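Local coordinates for Cas13d (uncultured Ruminococcus sp, PDB 6IV9), which binds a CRISPR RNA and, as its two HEPN domains suggest, probably matures it and cleaves the target RNA it specifies, at residues R668-C673 with M679-E684; A691-N696 with K721-L726. The protein carries 2 engineered substitutions. All coordinates share one frame; numbering follows the deposited sequence.

Contact 1: R668-C673 with M679-E684; sequences RYYKSC and MNSSLE. With nucleotides of chain B.
Tyr670 OH is gripped by two groups from the chain that follows it: it hydrogen-bonds to the carboxylate of Glu689 and to the backbone N of Asp678. Ser681 OG, 4.0 Å from Tyr670 OH and not bonded to it, bonds instead to the carbonyl O of Asp678, so the two hydroxyls lie near each other but are each held by a different atom of Asp678. The Tyr670 ring reaches this turn because its CG is anti to the backbone N (chi1 -176°). Met679 supplies the apolar part of the contact. The bend at its chi2 (-24°) brings SD to the ring edge, 3.7 Å from Tyr670 CD2, and the bend at chi3 sets Met679 CE 4.1 Å from the same atom. The sulfur lies 4.9 Å from the ring centroid and 88° off the ring normal, making an edge-on Met-aromatic contact. The neighbouring Tyr669 faces the RNA: its OH and O2' of U38 of chain B are hydrogen-bonded at 2.7 Å, the ribose oxygen lying at the ring edge in its plane. A phenylalanine in its place would probably leave this ribose hydroxyl without its phenolic mate and the sugar less firmly held. The turn links helix 663-673 to helix 683-696, whose start is N-capped by Ser682 OG on Ala685 N, while Tyr669 packs on Leu690 and on Leu726 of helix 713-760.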
loop_
_atom_site.group_PDB
_atom_site.type_symbol
_atom_site.label_atom_id
_atom_site.label_comp_id
_atom_site.label_asym_id
_atom_site.label_seq_id
_atom_site.Cartn_x
_atom_site.Cartn_y
_atom_site.Cartn_z
ATOM N N ARG A 668 20.082 2.024 -20.857
ATOM C CA ARG A 668 20.995 2.122 -19.691
ATOM C C ARG A 668 21.365 0.723 -19.188
ATOM O O ARG A 668 22.517 0.487 -18.936
ATOM C CB ARG A 668 20.319 2.876 -18.552
ATOM C CG ARG A 668 20.217 4.374 -18.754
ATOM C CD ARG A 668 19.655 4.989 -17.497
ATOM N NE ARG A 668 19.415 6.398 -17.663
ATOM C CZ ARG A 668 18.245 6.904 -17.994
ATOM N NH1 ARG A 668 18.185 8.024 -18.688
ATOM N NH2 ARG A 668 17.135 6.283 -17.640
ATOM N N TYR A 669 20.390 -0.162 -19.052
ATOM C CA TYR A 669 20.673 -1.535 -18.582
ATOM C C TYR A 669 21.584 -2.253 -19.576
ATOM O O TYR A 669 22.492 -2.933 -19.181
ATOM C CB TYR A 669 19.379 -2.334 -18.497
ATOM C CG TYR A 669 18.546 -2.077 -17.273
ATOM C CD1 TYR A 669 19.093 -2.129 -16.008
ATOM C CD2 TYR A 669 17.196 -1.813 -17.385
ATOM C CE1 TYR A 669 18.327 -1.893 -14.885
ATOM C CE2 TYR A 669 16.412 -1.584 -16.274
ATOM C CZ TYR A 669 16.979 -1.632 -15.019
ATOM O OH TYR A 669 16.212 -1.417 -13.933
ATOM N N TYR A 670 21.298 -2.089 -20.852
ATOM C CA TYR A 670 22.099 -2.778 -21.886
ATOM C C TYR A 670 23.562 -2.327 -21.815
ATOM O O TYR A 670 24.436 -3.142 -21.870
ATOM C CB TYR A 670 21.492 -2.506 -23.257
ATOM C CG TYR A 670 22.170 -3.233 -24.381
ATOM C CD1 TYR A 670 21.958 -4.577 -24.580
ATOM C CD2 TYR A 670 23.031 -2.576 -25.239
ATOM C CE1 TYR A 670 22.582 -5.257 -25.603
ATOM C CE2 TYR A 670 23.661 -3.238 -26.273
ATOM C CZ TYR A 670 23.440 -4.587 -26.450
ATOM O OH TYR A 670 24.055 -5.255 -27.455
ATOM N N LYS A 671 23.791 -1.034 -21.685
ATOM C CA LYS A 671 25.159 -0.484 -21.598
ATOM C C LYS A 671 25.874 -0.944 -20.318
ATOM O O LYS A 671 27.052 -1.162 -20.371
ATOM C CB LYS A 671 25.086 1.036 -21.666
ATOM C CG LYS A 671 26.395 1.750 -21.929
ATOM C CD LYS A 671 26.202 3.101 -22.583
ATOM C CE LYS A 671 27.088 4.179 -22.004
ATOM N NZ LYS A 671 27.963 4.773 -23.039
ATOM N N SER A 672 25.181 -0.977 -19.191
ATOM C CA SER A 672 25.802 -1.375 -17.906
ATOM C C SER A 672 25.974 -2.889 -17.731
ATOM O O SER A 672 26.872 -3.265 -17.017
ATOM C CB SER A 672 25.073 -0.767 -16.765
ATOM O OG SER A 672 23.753 -1.230 -16.742
ATOM N N CYS A 673 25.110 -3.709 -18.325
ATOM C CA CYS A 673 25.150 -5.176 -18.094
ATOM C C CYS A 673 25.906 -5.970 -19.164
ATOM O O CYS A 673 26.386 -7.027 -18.838
ATOM C CB CYS A 673 23.740 -5.743 -18.029
ATOM S SG CYS A 673 22.760 -5.057 -16.675
ATOM N N MET A 679 25.597 -1.041 -29.590
ATOM C CA MET A 679 24.671 0.105 -29.400
ATOM C C MET A 679 23.820 0.379 -30.650
ATOM O O MET A 679 22.823 1.067 -30.519
ATOM C CB MET A 679 25.413 1.371 -28.981
ATOM C CG MET A 679 25.825 1.406 -27.519
ATOM S SD MET A 679 24.897 0.409 -26.332
ATOM C CE MET A 679 23.442 1.411 -26.084
ATOM N N ASN A 680 24.225 -0.138 -31.811
ATOM C CA ASN A 680 23.491 0.082 -33.078
ATOM C C ASN A 680 22.371 -0.953 -33.235
ATOM O O ASN A 680 21.570 -0.803 -34.131
ATOM C CB ASN A 680 24.428 0.114 -34.283
ATOM C CG ASN A 680 25.009 1.480 -34.585
ATOM O OD1 ASN A 680 24.634 2.474 -33.993
ATOM N ND2 ASN A 680 25.931 1.533 -35.527
ATOM N N SER A 681 22.292 -1.943 -32.351
ATOM C CA SER A 681 21.211 -2.953 -32.437
ATOM C C SER A 681 19.862 -2.333 -32.052
ATOM O O SER A 681 19.840 -1.274 -31.472
ATOM C CB SER A 681 21.502 -4.179 -31.617
ATOM O OG SER A 681 21.572 -3.873 -30.250
ATOM N N SER A 682 18.782 -2.998 -32.417
ATOM C CA SER A 682 17.417 -2.507 -32.129
ATOM C C SER A 682 17.085 -2.677 -30.649
ATOM O O SER A 682 17.709 -3.484 -29.999
ATOM C CB SER A 682 16.433 -3.259 -32.941
ATOM O OG SER A 682 16.367 -4.592 -32.517
ATOM N N LEU A 683 16.065 -1.967 -30.187
ATOM C CA LEU A 683 15.612 -2.079 -28.782
ATOM C C LEU A 683 15.133 -3.507 -28.535
ATOM O O LEU A 683 15.405 -4.023 -27.483
ATOM C CB LEU A 683 14.512 -1.053 -28.518
ATOM C CG LEU A 683 15.020 0.350 -28.219
ATOM C CD1 LEU A 683 13.928 1.376 -28.423
ATOM C CD2 LEU A 683 15.580 0.447 -26.819
ATOM N N GLU A 684 14.452 -4.111 -29.503
ATOM C CA GLU A 684 13.990 -5.507 -29.321
ATOM C C GLU A 684 15.210 -6.420 -29.171
ATOM O O GLU A 684 15.132 -7.350 -28.407
ATOM C CB GLU A 684 13.046 -5.942 -30.441
ATOM C CG GLU A 684 12.386 -7.291 -30.199
ATOM C CD GLU A 684 11.334 -7.421 -29.098
ATOM O OE1 GLU A 684 11.109 -6.461 -28.333
ATOM O OE2 GLU A 684 10.736 -8.494 -29.002
ATOM P P U B 38 9.315 -0.103 -8.989
ATOM O OP1 U B 38 8.434 -1.201 -8.757
ATOM O OP2 U B 38 10.087 0.505 -7.937
ATOM O "O5'" U B 38 10.314 -0.633 -10.108
ATOM C "C5'" U B 38 11.405 0.137 -10.447
ATOM C "C4'" U B 38 11.979 -0.361 -11.757
ATOM O "O4'" U B 38 10.938 -0.322 -12.760
ATOM C "C3'" U B 38 13.055 0.570 -12.278
ATOM O "O3'" U B 38 14.300 0.131 -11.727
ATOM C "C2'" U B 38 12.967 0.381 -13.792
ATOM O "O2'" U B 38 13.600 -0.804 -14.218
ATOM C "C1'" U B 38 11.474 0.161 -13.982
ATOM N N1 U B 38 10.753 1.374 -14.376
ATOM C C2 U B 38 9.639 1.199 -15.181
ATOM O O2 U B 38 9.268 0.093 -15.560
ATOM N N3 U B 38 8.968 2.360 -15.501
ATOM C C4 U B 38 9.283 3.654 -15.085
ATOM O O4 U B 38 8.576 4.610 -15.444
ATOM C C5 U B 38 10.422 3.735 -14.205
ATOM C C6 U B 38 11.101 2.616 -13.892
#

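Contact 2: A691-N696 with K721-L726; sequences ARMIKN and KAVIGL
Met693 CE meets both methyls of Val723, 3.8 Å from CG2 and 4.0 Å from CG1, so the tip of the methionine rests across the branched end of the valine. The Met693 chain is extended at chi2, and its last torsion (chi3 -6°) sets CE on the side of CB, a nearly eclipsed turn whose modelled position is doubtful in detail. One residue on, Ile694 makes a looser second touch, its CD1 lying 4.3 Å from Leu726 CG. Here the long arm of the isoleucine does the reaching, with CD1 at its far end; CB of Leu726 leaves its CA toward the opposing helix, and CG is the atom that CD1 meets. The contact is entirely apolar and is carried by these four side chains. It is a helix-helix crossing in an all-helical part of the protein: the end portion of helix 683-696 runs steeply across the early turns of the long helix 713-760, with the backbones nearest at Ile694 and Val723, whose CA atoms are 8.1 Å apart. Neighbours fill in around the pairs. Cys673 of helix 663-673 packs on both Met693 and Val723, while Val674 adds to the cover of Met693, Ile697 to that of Val723, and Ala648 lies on Ile694. Farther out, the far sides of the two helices are backed by other helices. Ala691 lies on Val654 and Met655 of helix 651-660, and Lys695 O accepts a hydrogen bond from Arg645. On the other partner, Ile724 packs on Phe621 and Val626 of helix 617-627. Lys721 also leans on Phe621, its ammonium group forming a salt bridge with Glu718 one turn back along its own helix.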
loop_
_atom_site.group_PDB
_atom_site.type_symbol
_atom_site.label_atom_id
_atom_site.label_comp_id
_atom_site.label_asym_id
_atom_site.label_seq_id
_atom_site.Cartn_x
_atom_site.Cartn_y
_atom_site.Cartn_z
ATOM N N ALA A 691 17.355 -10.568 -21.780
ATOM C CA ALA A 691 16.575 -11.767 -21.413
ATOM C C ALA A 691 17.474 -13.006 -21.425
ATOM O O ALA A 691 17.327 -13.839 -20.566
ATOM C CB ALA A 691 15.384 -11.927 -22.304
ATOM N N ARG A 692 18.359 -13.106 -22.409
ATOM C CA ARG A 692 19.302 -14.244 -22.491
ATOM C C ARG A 692 20.253 -14.219 -21.298
ATOM O O ARG A 692 20.547 -15.262 -20.776
ATOM C CB ARG A 692 20.092 -14.169 -23.791
ATOM C CG ARG A 692 19.315 -14.702 -24.975
ATOM C CD ARG A 692 20.257 -15.087 -26.094
ATOM N NE ARG A 692 20.707 -13.915 -26.815
ATOM C CZ ARG A 692 19.964 -13.186 -27.627
ATOM N NH1 ARG A 692 20.428 -12.037 -28.060
ATOM N NH2 ARG A 692 18.773 -13.603 -28.006
ATOM N N MET A 693 20.710 -13.039 -20.905
ATOM C CA MET A 693 21.632 -12.931 -19.753
ATOM C C MET A 693 20.931 -13.432 -18.495
ATOM O O MET A 693 21.549 -14.127 -17.732
ATOM C CB MET A 693 22.007 -11.478 -19.506
ATOM C CG MET A 693 22.942 -10.939 -20.514
ATOM S SD MET A 693 23.737 -9.486 -19.859
ATOM C CE MET A 693 22.864 -9.294 -18.318
ATOM N N ILE A 694 19.686 -13.024 -18.310
ATOM C CA ILE A 694 18.875 -13.430 -17.134
ATOM C C ILE A 694 18.658 -14.943 -17.174
ATOM O O ILE A 694 18.820 -15.597 -16.170
ATOM C CB ILE A 694 17.564 -12.636 -17.120
ATOM C CG1 ILE A 694 17.832 -11.191 -16.717
ATOM C CG2 ILE A 694 16.541 -13.287 -16.225
ATOM C CD1 ILE A 694 16.739 -10.260 -17.057
ATOM N N LYS A 695 18.391 -15.483 -18.349
ATOM C CA LYS A 695 18.165 -16.932 -18.489
ATOM C C LYS A 695 19.425 -17.705 -18.076
ATOM O O LYS A 695 19.280 -18.793 -17.583
ATOM C CB LYS A 695 17.810 -17.250 -19.941
ATOM C CG LYS A 695 17.623 -18.719 -20.255
ATOM C CD LYS A 695 17.705 -19.026 -21.720
ATOM C CE LYS A 695 16.581 -19.895 -22.229
ATOM N NZ LYS A 695 16.330 -21.083 -21.387
ATOM N N ASN A 696 20.600 -17.137 -18.329
ATOM C CA ASN A 696 21.903 -17.831 -18.149
ATOM C C ASN A 696 22.666 -17.419 -16.892
ATOM O O ASN A 696 23.752 -17.907 -16.721
ATOM C CB ASN A 696 22.800 -17.607 -19.361
ATOM C CG ASN A 696 22.253 -18.275 -20.599
ATOM O OD1 ASN A 696 21.711 -19.361 -20.539
ATOM N ND2 ASN A 696 22.374 -17.611 -21.724
ATOM N N LYS A 721 27.387 -6.000 -10.472
ATOM C CA LYS A 721 26.327 -5.343 -9.671
ATOM C C LYS A 721 25.132 -4.995 -10.559
ATOM O O LYS A 721 24.022 -5.172 -10.125
ATOM C CB LYS A 721 26.888 -4.094 -9.006
ATOM C CG LYS A 721 27.887 -4.383 -7.905
ATOM C CD LYS A 721 28.674 -3.190 -7.513
ATOM C CE LYS A 721 27.821 -2.079 -6.966
ATOM N NZ LYS A 721 28.519 -0.779 -7.046
ATOM N N ALA A 722 25.404 -4.490 -11.754
ATOM C CA ALA A 722 24.350 -4.096 -12.706
ATOM C C ALA A 722 23.545 -5.325 -13.133
ATOM O O ALA A 722 22.346 -5.245 -13.174
ATOM C CB ALA A 722 24.974 -3.403 -13.886
ATOM N N VAL A 723 24.223 -6.425 -13.428
ATOM C CA VAL A 723 23.509 -7.656 -13.865
ATOM C C VAL A 723 22.617 -8.159 -12.732
ATOM O O VAL A 723 21.479 -8.463 -12.988
ATOM C CB VAL A 723 24.509 -8.739 -14.298
ATOM C CG1 VAL A 723 23.866 -10.094 -14.482
ATOM C CG2 VAL A 723 25.278 -8.324 -15.535
ATOM N N ILE A 724 23.153 -8.228 -11.523
ATOM C CA ILE A 724 22.340 -8.721 -10.377
ATOM C C ILE A 724 21.168 -7.762 -10.151
ATOM O O ILE A 724 20.084 -8.215 -9.895
ATOM C CB ILE A 724 23.217 -8.868 -9.125
ATOM C CG1 ILE A 724 24.203 -10.023 -9.275
ATOM C CG2 ILE A 724 22.366 -9.004 -7.882
ATOM C CD1 ILE A 724 25.161 -10.167 -8.138
ATOM N N GLY A 725 21.419 -6.466 -10.244
ATOM C CA GLY A 725 20.334 -5.510 -10.002
ATOM C C GLY A 725 19.215 -5.677 -11.006
ATOM O O GLY A 725 18.078 -5.614 -10.622
ATOM N N LEU A 726 19.558 -5.833 -12.276
ATOM C CA LEU A 726 18.515 -6.008 -13.311
ATOM C C LEU A 726 17.774 -7.321 -13.087
ATOM O O LEU A 726 16.589 -7.328 -13.213
ATOM C CB LEU A 726 19.158 -6.003 -14.695
ATOM C CG LEU A 726 18.220 -6.412 -15.823
ATOM C CD1 LEU A 726 17.046 -5.465 -15.913
ATOM C CD2 LEU A 726 18.953 -6.464 -17.136
#

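The two contacts lie with their centres 13 Å apart on the same side of the chain's centre, and follow one another in series. Helix 683-696 joins them: it starts within contact 1 and its later turns supply the first segment of contact 2. They also touch directly through the last residue of helix 663-673, where Cys673 SG is 3.5 Å from Ala722 O and Cys673 CB is 3.7 Å from Met693 CE. Helices 663-673, 683-696 and 713-760 thus meet as one cluster. Contact 1 carries a residue hydrogen-bonded to the RNA; contact 2, its nearest atom about 6 Å away, lies beside the RNA-binding surface without reaching the RNA.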